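Local coordinates for protein collagen adhesin (Enterococcus faecalis, PDB 2OKM) that probably binds collagen as a cell-wall-anchored surface adhesin, of which this chain is the collagen-binding N2 subdomain, at residues A[22-27]-A[104-109]; A[56-61]-A[100-105]. All coordinates share one frame; numbering follows the deposited sequence.

Contact 1. Residues A[22-27]-A[104-109]; sequences WFLNVN and VRYTST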
ATOM      1  N   TRP A  22      -5.224  -6.992  -1.383  1.00  9.41           N
ATOM      2  CA  TRP A  22      -5.137  -5.675  -0.767  1.00 10.28           C
ATOM      3  C   TRP A  22      -4.571  -4.646  -1.734  1.00  9.01           C
ATOM      4  O   TRP A  22      -3.826  -4.986  -2.657  1.00  9.20           O
ATOM      5  CB  TRP A  22      -4.263  -5.728   0.497  1.00  8.83           C
ATOM      6  CG  TRP A  22      -4.905  -6.433   1.665  1.00  9.88           C
ATOM      7  CD1 TRP A  22      -4.592  -7.673   2.152  1.00 11.23           C
ATOM      8  CD2 TRP A  22      -5.976  -5.941   2.482  1.00 11.52           C
ATOM      9  NE1 TRP A  22      -5.399  -7.979   3.222  1.00 12.51           N
ATOM     10  CE2 TRP A  22      -6.258  -6.932   3.449  1.00 11.78           C
ATOM     11  CE3 TRP A  22      -6.722  -4.752   2.497  1.00  9.51           C
ATOM     12  CZ2 TRP A  22      -7.262  -6.781   4.415  1.00 10.37           C
ATOM     13  CZ3 TRP A  22      -7.722  -4.597   3.461  1.00 11.62           C
ATOM     14  CH2 TRP A  22      -7.978  -5.608   4.409  1.00 11.18           C
ATOM     15  N   PHE A  23      -4.946  -3.388  -1.523  1.00  9.18           N
ATOM     16  CA  PHE A  23      -4.484  -2.302  -2.378  1.00  8.84           C
ATOM     17  C   PHE A  23      -4.099  -1.074  -1.565  1.00  9.00           C
ATOM     18  O   PHE A  23      -4.884  -0.594  -0.742  1.00  9.31           O
ATOM     19  CB  PHE A  23      -5.586  -1.878  -3.359  1.00  8.75           C
ATOM     20  CG  PHE A  23      -6.138  -3.000  -4.201  1.00 10.78           C
ATOM     21  CD1 PHE A  23      -7.032  -3.919  -3.666  1.00 12.08           C
ATOM     22  CD2 PHE A  23      -5.782  -3.114  -5.542  1.00 10.85           C
ATOM     23  CE1 PHE A  23      -7.566  -4.942  -4.454  1.00 12.71           C
ATOM     24  CE2 PHE A  23      -6.312  -4.133  -6.341  1.00 11.75           C
ATOM     25  CZ  PHE A  23      -7.206  -5.045  -5.794  1.00 11.72           C
ATOM     26  N   LEU A  24      -2.889  -0.572  -1.796  1.00  9.16           N
ATOM     27  CA  LEU A  24      -2.428   0.641  -1.136  1.00  8.29           C
ATOM     28  C   LEU A  24      -2.426   1.668  -2.263  1.00  9.23           C
ATOM     29  O   LEU A  24      -1.640   1.569  -3.200  1.00 10.38           O
ATOM     30  CB  LEU A  24      -1.016   0.452  -0.574  1.00  9.43           C
ATOM     31  CG  LEU A  24      -0.833  -0.755   0.353  1.00  9.06           C
ATOM     32  CD1 LEU A  24       0.604  -0.774   0.838  1.00 10.44           C
ATOM     33  CD2 LEU A  24      -1.794  -0.688   1.539  1.00  9.07           C
ATOM     34  N   ASN A  25      -3.326   2.643  -2.175  1.00  9.45           N
ATOM     35  CA  ASN A  25      -3.466   3.664  -3.211  1.00  9.49           C
ATOM     36  C   ASN A  25      -2.787   4.950  -2.796  1.00  9.33           C
ATOM     37  O   ASN A  25      -3.305   5.715  -1.987  1.00  9.54           O
ATOM     38  CB  ASN A  25      -4.947   3.883  -3.473  1.00 10.28           C
ATOM     39  CG  ASN A  25      -5.618   2.628  -3.983  1.00 13.42           C
ATOM     40  OD1 ASN A  25      -5.471   2.269  -5.150  1.00 15.11           O
ATOM     41  ND2 ASN A  25      -6.335   1.940  -3.103  1.00 15.04           N
ATOM     42  N   VAL A  26      -1.619   5.184  -3.382  1.00  9.30           N
ATOM     43  CA  VAL A  26      -0.804   6.332  -3.035  1.00 10.35           C
ATOM     44  C   VAL A  26      -0.729   7.469  -4.049  1.00  9.95           C
ATOM     45  O   VAL A  26      -0.305   7.275  -5.189  1.00 10.05           O
ATOM     46  CB  VAL A  26       0.639   5.859  -2.737  1.00 11.13           C
ATOM     47  CG1 VAL A  26       1.473   7.009  -2.187  1.00 11.00           C
ATOM     48  CG2 VAL A  26       0.606   4.680  -1.770  1.00 11.72           C
ATOM     49  N   ASN A  27      -1.142   8.656  -3.610  1.00  9.56           N
ATOM     50  CA  ASN A  27      -1.078   9.863  -4.425  1.00  9.78           C
ATOM     51  C   ASN A  27      -1.693   9.702  -5.820  1.00 10.89           C
ATOM     52  O   ASN A  27      -1.077  10.062  -6.821  1.00  9.97           O
ATOM     53  CB  ASN A  27       0.397  10.283  -4.525  1.00 11.70           C
ATOM     54  CG  ASN A  27       0.579  11.690  -5.050  1.00 11.96           C
ATOM     55  OD1 ASN A  27      -0.297  12.543  -4.905  1.00 11.50           O
ATOM     56  ND2 ASN A  27       1.740  11.945  -5.645  1.00 12.74           N
ATOM     57  N   VAL A 104      -0.191  -0.182  -4.923  1.00  9.15           N
ATOM     58  CA  VAL A 104       0.550  -1.349  -4.474  1.00 10.11           C
ATOM     59  C   VAL A 104      -0.427  -2.483  -4.266  1.00  9.19           C
ATOM     60  O   VAL A 104      -1.370  -2.365  -3.487  1.00 10.51           O
ATOM     61  CB  VAL A 104       1.286  -1.073  -3.140  1.00  9.89           C
ATOM     62  CG1 VAL A 104       2.200  -2.244  -2.793  1.00 11.37           C
ATOM     63  CG2 VAL A 104       2.091   0.214  -3.248  1.00 11.75           C
ATOM     64  N   ARG A 105      -0.200  -3.577  -4.980  1.00  9.35           N
ATOM     65  CA  ARG A 105      -1.051  -4.747  -4.870  1.00  9.56           C
ATOM     66  C   ARG A 105      -0.292  -5.872  -4.184  1.00  9.47           C
ATOM     67  O   ARG A 105       0.869  -6.122  -4.491  1.00 10.15           O
ATOM     68  CB  ARG A 105      -1.488  -5.231  -6.259  1.00  9.70           C
ATOM     69  CG  ARG A 105      -2.471  -4.319  -6.994  1.00 10.59           C
ATOM     70  CD  ARG A 105      -2.811  -4.904  -8.363  1.00 10.40           C
ATOM     71  NE  ARG A 105      -3.900  -4.188  -9.029  1.00 11.48           N
ATOM     72  CZ  ARG A 105      -3.779  -2.998  -9.612  1.00 13.13           C
ATOM     73  NH1 ARG A 105      -2.610  -2.372  -9.628  1.00 11.38           N
ATOM     74  NH2 ARG A 105      -4.837  -2.429 -10.178  1.00 13.84           N
ATOM     75  N   TYR A 106      -0.947  -6.534  -3.239  1.00  9.44           N
ATOM     76  CA  TYR A 106      -0.352  -7.677  -2.564  1.00  9.23           C
ATOM     77  C   TYR A 106      -1.480  -8.515  -2.002  1.00  9.79           C
ATOM     78  O   TYR A 106      -2.604  -8.036  -1.846  1.00 10.15           O
ATOM     79  CB  TYR A 106       0.622  -7.241  -1.456  1.00  9.68           C
ATOM     80  CG  TYR A 106      -0.007  -6.566  -0.258  1.00 10.30           C
ATOM     81  CD1 TYR A 106      -0.462  -7.310   0.835  1.00  9.31           C
ATOM     82  CD2 TYR A 106      -0.132  -5.176  -0.209  1.00 10.54           C
ATOM     83  CE1 TYR A 106      -1.022  -6.684   1.947  1.00 11.21           C
ATOM     84  CE2 TYR A 106      -0.691  -4.541   0.896  1.00 10.18           C
ATOM     85  CZ  TYR A 106      -1.133  -5.299   1.970  1.00 10.01           C
ATOM     86  OH  TYR A 106      -1.688  -4.675   3.063  1.00 12.80           O
ATOM     87  N   THR A 107      -1.187  -9.775  -1.707  1.00 10.13           N
ATOM     88  CA  THR A 107      -2.208 -10.655  -1.170  1.00 10.23           C
ATOM     89  C   THR A 107      -1.795 -11.252   0.153  1.00 11.35           C
ATOM     90  O   THR A 107      -0.629 -11.210   0.542  1.00 11.05           O
ATOM     91  CB  THR A 107      -2.497 -11.834  -2.116  1.00 10.98           C
ATOM     92  OG1 THR A 107      -1.271 -12.510  -2.422  1.00 12.75           O
ATOM     93  CG2 THR A 107      -3.147 -11.345  -3.398  1.00 10.85           C
ATOM     94  N   SER A 108      -2.781 -11.794   0.847  1.00 12.14           N
ATOM     95  CA  SER A 108      -2.549 -12.476   2.099  1.00 13.44           C
ATOM     96  C   SER A 108      -3.361 -13.743   1.998  1.00 13.62           C
ATOM     97  O   SER A 108      -4.427 -13.758   1.383  1.00 13.65           O
ATOM     98  CB  SER A 108      -3.011 -11.634   3.281  1.00 14.72           C
ATOM     99  OG  SER A 108      -2.128 -10.545   3.460  1.00 19.31           O
ATOM    100  N   THR A 109      -2.833 -14.815   2.569  1.00 13.35           N
ATOM    101  CA  THR A 109      -3.523 -16.092   2.558  1.00 14.47           C
ATOM    102  C   THR A 109      -4.458 -16.125   3.756  1.00 13.83           C
ATOM    103  O   THR A 109      -4.081 -15.720   4.857  1.00 14.01           O
ATOM    104  CB  THR A 109      -2.520 -17.259   2.666  1.00 15.26           C
ATOM    105  OG1 THR A 109      -1.667 -17.262   1.515  1.00 17.98           O
ATOM    106  CG2 THR A 109      -3.255 -18.589   2.758  1.00 17.22           C
TER

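Contact 2. Residues A[56-61]-A[100-105]; sequences FDIVND and TSFIVR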
ATOM      1  N   PHE A  56       3.916  -3.104  -8.096  1.00  9.44           N
ATOM      2  CA  PHE A  56       3.719  -1.665  -8.047  1.00  9.90           C
ATOM      3  C   PHE A  56       3.281  -1.093  -9.391  1.00 10.23           C
ATOM      4  O   PHE A  56       3.977  -1.232 -10.396  1.00 10.22           O
ATOM      5  CB  PHE A  56       5.006  -0.975  -7.579  1.00  8.20           C
ATOM      6  CG  PHE A  56       5.430  -1.356  -6.189  1.00  9.44           C
ATOM      7  CD1 PHE A  56       5.995  -2.602  -5.936  1.00 10.00           C
ATOM      8  CD2 PHE A  56       5.250  -0.471  -5.127  1.00 10.54           C
ATOM      9  CE1 PHE A  56       6.376  -2.965  -4.641  1.00 11.45           C
ATOM     10  CE2 PHE A  56       5.628  -0.822  -3.830  1.00 10.07           C
ATOM     11  CZ  PHE A  56       6.191  -2.073  -3.588  1.00 11.42           C
ATOM     12  N   ASP A  57       2.118  -0.446  -9.373  1.00  9.81           N
ATOM     13  CA  ASP A  57       1.487   0.186 -10.537  1.00 10.42           C
ATOM     14  C   ASP A  57       1.848   1.664 -10.399  1.00 10.90           C
ATOM     15  O   ASP A  57       1.199   2.396  -9.653  1.00 10.83           O
ATOM     16  CB  ASP A  57      -0.025  -0.031 -10.415  1.00 11.48           C
ATOM     17  CG  ASP A  57      -0.816   0.562 -11.558  1.00 14.71           C
ATOM     18  OD1 ASP A  57      -0.246   1.316 -12.373  1.00 15.06           O
ATOM     19  OD2 ASP A  57      -2.032   0.266 -11.622  1.00 17.15           O
ATOM     20  N   ILE A  58       2.891   2.086 -11.116  1.00  9.44           N
ATOM     21  CA  ILE A  58       3.411   3.452 -11.025  1.00 10.18           C
ATOM     22  C   ILE A  58       3.076   4.311 -12.235  1.00 10.24           C
ATOM     23  O   ILE A  58       3.402   3.957 -13.368  1.00 10.77           O
ATOM     24  CB  ILE A  58       4.942   3.401 -10.841  1.00  9.66           C
ATOM     25  CG1 ILE A  58       5.289   2.366  -9.767  1.00 11.36           C
ATOM     26  CG2 ILE A  58       5.476   4.771 -10.436  1.00 11.91           C
ATOM     27  CD1 ILE A  58       6.775   2.205  -9.530  1.00 11.96           C
ATOM     28  N   VAL A  59       2.449   5.456 -11.986  1.00  9.98           N
ATOM     29  CA  VAL A  59       2.035   6.328 -13.078  1.00 10.72           C
ATOM     30  C   VAL A  59       2.300   7.818 -12.900  1.00 12.18           C
ATOM     31  O   VAL A  59       2.051   8.383 -11.837  1.00 10.57           O
ATOM     32  CB  VAL A  59       0.509   6.168 -13.340  1.00 12.14           C
ATOM     33  CG1 VAL A  59       0.078   7.039 -14.511  1.00 12.61           C
ATOM     34  CG2 VAL A  59       0.168   4.711 -13.609  1.00 12.59           C
ATOM     35  N   ASN A  60       2.824   8.446 -13.948  1.00 11.60           N
ATOM     36  CA  ASN A  60       3.021   9.890 -13.956  1.00 12.14           C
ATOM     37  C   ASN A  60       2.784  10.343 -15.395  1.00 13.27           C
ATOM     38  O   ASN A  60       2.466   9.515 -16.255  1.00 12.93           O
ATOM     39  CB  ASN A  60       4.409  10.310 -13.436  1.00 12.41           C
ATOM     40  CG  ASN A  60       5.552   9.693 -14.206  1.00 14.30           C
ATOM     41  OD1 ASN A  60       5.518   9.595 -15.427  1.00 13.79           O
ATOM     42  ND2 ASN A  60       6.595   9.295 -13.484  1.00 15.52           N
ATOM     43  N   ASP A  61       2.909  11.640 -15.662  1.00 13.81           N
ATOM     44  CA  ASP A  61       2.659  12.144 -17.011  1.00 16.43           C
ATOM     45  C   ASP A  61       3.725  11.776 -18.035  1.00 17.38           C
ATOM     46  O   ASP A  61       3.664  12.203 -19.191  1.00 18.57           O
ATOM     47  CB  ASP A  61       2.457  13.669 -16.992  1.00 17.40           C
ATOM     48  CG  ASP A  61       3.660  14.423 -16.448  1.00 20.08           C
ATOM     49  OD1 ASP A  61       4.731  13.809 -16.264  1.00 18.70           O
ATOM     50  OD2 ASP A  61       3.530  15.647 -16.214  1.00 22.11           O
ATOM     51  N   THR A 100       3.623  11.545  -8.887  1.00  9.39           N
ATOM     52  CA  THR A 100       3.517  10.155  -9.300  1.00  9.15           C
ATOM     53  C   THR A 100       2.621   9.344  -8.371  1.00 10.46           C
ATOM     54  O   THR A 100       2.713   9.462  -7.149  1.00 10.72           O
ATOM     55  CB  THR A 100       4.929   9.517  -9.348  1.00 10.26           C
ATOM     56  OG1 THR A 100       5.756  10.266 -10.250  1.00 10.63           O
ATOM     57  CG2 THR A 100       4.862   8.074  -9.823  1.00 10.42           C
ATOM     58  N   SER A 101       1.756   8.517  -8.955  1.00  9.95           N
ATOM     59  CA  SER A 101       0.864   7.686  -8.158  1.00  9.32           C
ATOM     60  C   SER A 101       1.369   6.251  -8.111  1.00  9.15           C
ATOM     61  O   SER A 101       2.026   5.782  -9.041  1.00  9.90           O
ATOM     62  CB  SER A 101      -0.554   7.710  -8.734  1.00 10.50           C
ATOM     63  OG  SER A 101      -0.593   7.133 -10.026  1.00 10.31           O
ATOM     64  N   PHE A 102       1.062   5.567  -7.013  1.00  9.40           N
ATOM     65  CA  PHE A 102       1.461   4.180  -6.834  1.00  9.10           C
ATOM     66  C   PHE A 102       0.277   3.365  -6.340  1.00  9.77           C
ATOM     67  O   PHE A 102      -0.359   3.736  -5.357  1.00 10.17           O
ATOM     68  CB  PHE A 102       2.548   4.044  -5.756  1.00  9.69           C
ATOM     69  CG  PHE A 102       3.797   4.836  -6.019  1.00  9.30           C
ATOM     70  CD1 PHE A 102       4.930   4.218  -6.540  1.00  9.48           C
ATOM     71  CD2 PHE A 102       3.849   6.198  -5.725  1.00 10.16           C
ATOM     72  CE1 PHE A 102       6.105   4.946  -6.762  1.00 10.36           C
ATOM     73  CE2 PHE A 102       5.014   6.930  -5.942  1.00 10.60           C
ATOM     74  CZ  PHE A 102       6.143   6.304  -6.462  1.00 10.44           C
ATOM     75  N   ILE A 103      -0.039   2.274  -7.026  1.00 10.14           N
ATOM     76  CA  ILE A 103      -1.076   1.388  -6.525  1.00  9.13           C
ATOM     77  C   ILE A 103      -0.289   0.125  -6.209  1.00  9.32           C
ATOM     78  O   ILE A 103       0.255  -0.529  -7.102  1.00  9.89           O
ATOM     79  CB  ILE A 103      -2.179   1.094  -7.551  1.00  9.01           C
ATOM     80  CG1 ILE A 103      -3.011   2.361  -7.770  1.00 11.35           C
ATOM     81  CG2 ILE A 103      -3.080  -0.035  -7.033  1.00 11.15           C
ATOM     82  CD1 ILE A 103      -4.100   2.218  -8.813  1.00 14.33           C
ATOM     83  N   VAL A 104      -0.191  -0.182  -4.923  1.00  9.15           N
ATOM     84  CA  VAL A 104       0.550  -1.349  -4.474  1.00 10.11           C
ATOM     85  C   VAL A 104      -0.427  -2.483  -4.266  1.00  9.19           C
ATOM     86  O   VAL A 104      -1.370  -2.365  -3.487  1.00 10.51           O
ATOM     87  CB  VAL A 104       1.286  -1.073  -3.140  1.00  9.89           C
ATOM     88  CG1 VAL A 104       2.200  -2.244  -2.793  1.00 11.37           C
ATOM     89  CG2 VAL A 104       2.091   0.214  -3.248  1.00 11.75           C
ATOM     90  N   ARG A 105      -0.200  -3.577  -4.980  1.00  9.35           N
ATOM     91  CA  ARG A 105      -1.051  -4.747  -4.870  1.00  9.56           C
ATOM     92  C   ARG A 105      -0.292  -5.872  -4.184  1.00  9.47           C
ATOM     93  O   ARG A 105       0.869  -6.122  -4.491  1.00 10.15           O
ATOM     94  CB  ARG A 105      -1.488  -5.231  -6.259  1.00  9.70           C
ATOM     95  CG  ARG A 105      -2.471  -4.319  -6.994  1.00 10.59           C
ATOM     96  CD  ARG A 105      -2.811  -4.904  -8.363  1.00 10.40           C
ATOM     97  NE  ARG A 105      -3.900  -4.188  -9.029  1.00 11.48           N
ATOM     98  CZ  ARG A 105      -3.779  -2.998  -9.612  1.00 13.13           C
ATOM     99  NH1 ARG A 105      -2.610  -2.372  -9.628  1.00 11.38           N
ATOM    100  NH2 ARG A 105      -4.837  -2.429 -10.178  1.00 13.84           N
TER
HETATM  101  O   HOH W   1      -0.881   4.366 -10.025  1.00 13.30           O

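Contact 1. Residues A[22-27]-A[104-109]
Trp-22 lays its CB over one face of the Tyr-106 ring, 3.7 Å from the ring centroid, a CH-pi contact. The phenol ring gets there because its CG stands between the backbone N and the carbonyl carbon (chi1 68°), which leans the ring toward strand 19-26, against Trp-22 CB. The indole itself is slid away: its five-membered ring and the Tyr-106 ring lie near parallel, planes at 27°, yet they barely overlap. Leu-24 meets the same phenol ring at its edge, with CG in the ring plane and 3.8 Å from Tyr-106 CE2. Further along, Leu-24 CB packs against Val-104 CB at 3.8 Å.

The other side of the sheet carries a different pair. The guanidinium of Arg-105 has Phe-23 CD2 over one face, while Arg-105 NE lies 3.6 Å from Phe-23 CE2; the two planes stand 77° apart, the phenyl ring turning its edge to the face of the guanidinium, so the two do not stack.

Between the two faces runs regular antiparallel pairing. Trp-22 N donates to Tyr-106 O at 2.9 Å, the return bond from Tyr-106 N is weak, and Leu-24 and Val-104 exchange two firm bonds. The buried polar ends are satisfied elsewhere: Trp-22 NE1 by Gln-47, Tyr-106 OH by Lys-9, Ser-108 OG by Gln-43. Strand 7-12 flanks strand 19-26 in the same sheet, and across the interior of this two-sheet collagen-binding domain Phe-88 and Leu-90 of strand 87-92 pack on Leu-24, with Phe-88 also edge-to-face to Tyr-106.

Contact 2. Residues A[56-61]-A[100-105]
Asp-57 O is gripped twice: Ile-103 N donates to it at 2.9 Å, and a water donates from the same distance. That water also hydrogen-bonds Ser-101 OG at 2.8 Å, so it ties the hydroxyl of one strand to a carbonyl of the other. Asp-57 N answers to Ile-103 O, and Val-59 and Ser-101 repeat the two-bond pattern through their own backbones.

The carboxylate of Asp-57 has its CG anti to the backbone N (chi1 -180°), and Asp-57 OD2 reaches the edge of the Arg-105 guanidinium. The planes are only 26° apart, but the salt bridge from Arg-105 NH1 to Asp-57 OD2 is long and weak at 3.4 Å. Asp-57 CB also lies at that guanidinium edge, and CB of Ile-103 packs beside it.

These are neighbouring antiparallel strands of one sheet of the adhesin domain, with strand 64-68 on the far side of 55-59, and their alternate residues turn to the opposite face. There Phe-56 and Val-104 run side by side, and Val-104 CG1 sits over a face of the phenyl ring, 4.2 Å from its centroid. Ile-58 CG2 lies 3.7 Å from Phe-102 CE1. Ile-58 CG2 also presses on Thr-100 CG2 at 3.4 Å, tighter than usual van der Waals contact. Helix 69-74 covers part of this face, with Phe-72 stacked on Phe-56 and touching Phe-102, which Phe-92 of strand 87-92 also meets. At the end of the pairing, Asn-60 ND2 gives Thr-100 OG1 a weak bond; Asn-60 OD1 accepts from the backbone N atoms of Lys-62 and Glu-63, and Thr-100 OG1 bonds Arg-98 O.

Both contacts use strand 101-110, which runs between strand 19-26 in contact 1 and strand 55-59 in contact 2, so three neighbouring strands of one antiparallel sheet are joined. Val-104 and Arg-105 belong to both. Val-26 of 22-27 pairs on with 100-105, its N 2.8 Å from Phe-102 O, probably a hydrogen bond. The centre of contact 1 lies about 4 Å from the centre of the chain, that of contact 2 about 10 Å; both are largely buried. Strand 87-92 lies over contact 1 and reaches contact 2 through Phe-92, where helix 69-74 adds cover. Contact 2 adds a water bridge and a weak salt bridge; its phenyl rings meet aliphatic side chains, whereas contact 1 pairs Trp-22 with Tyr-106.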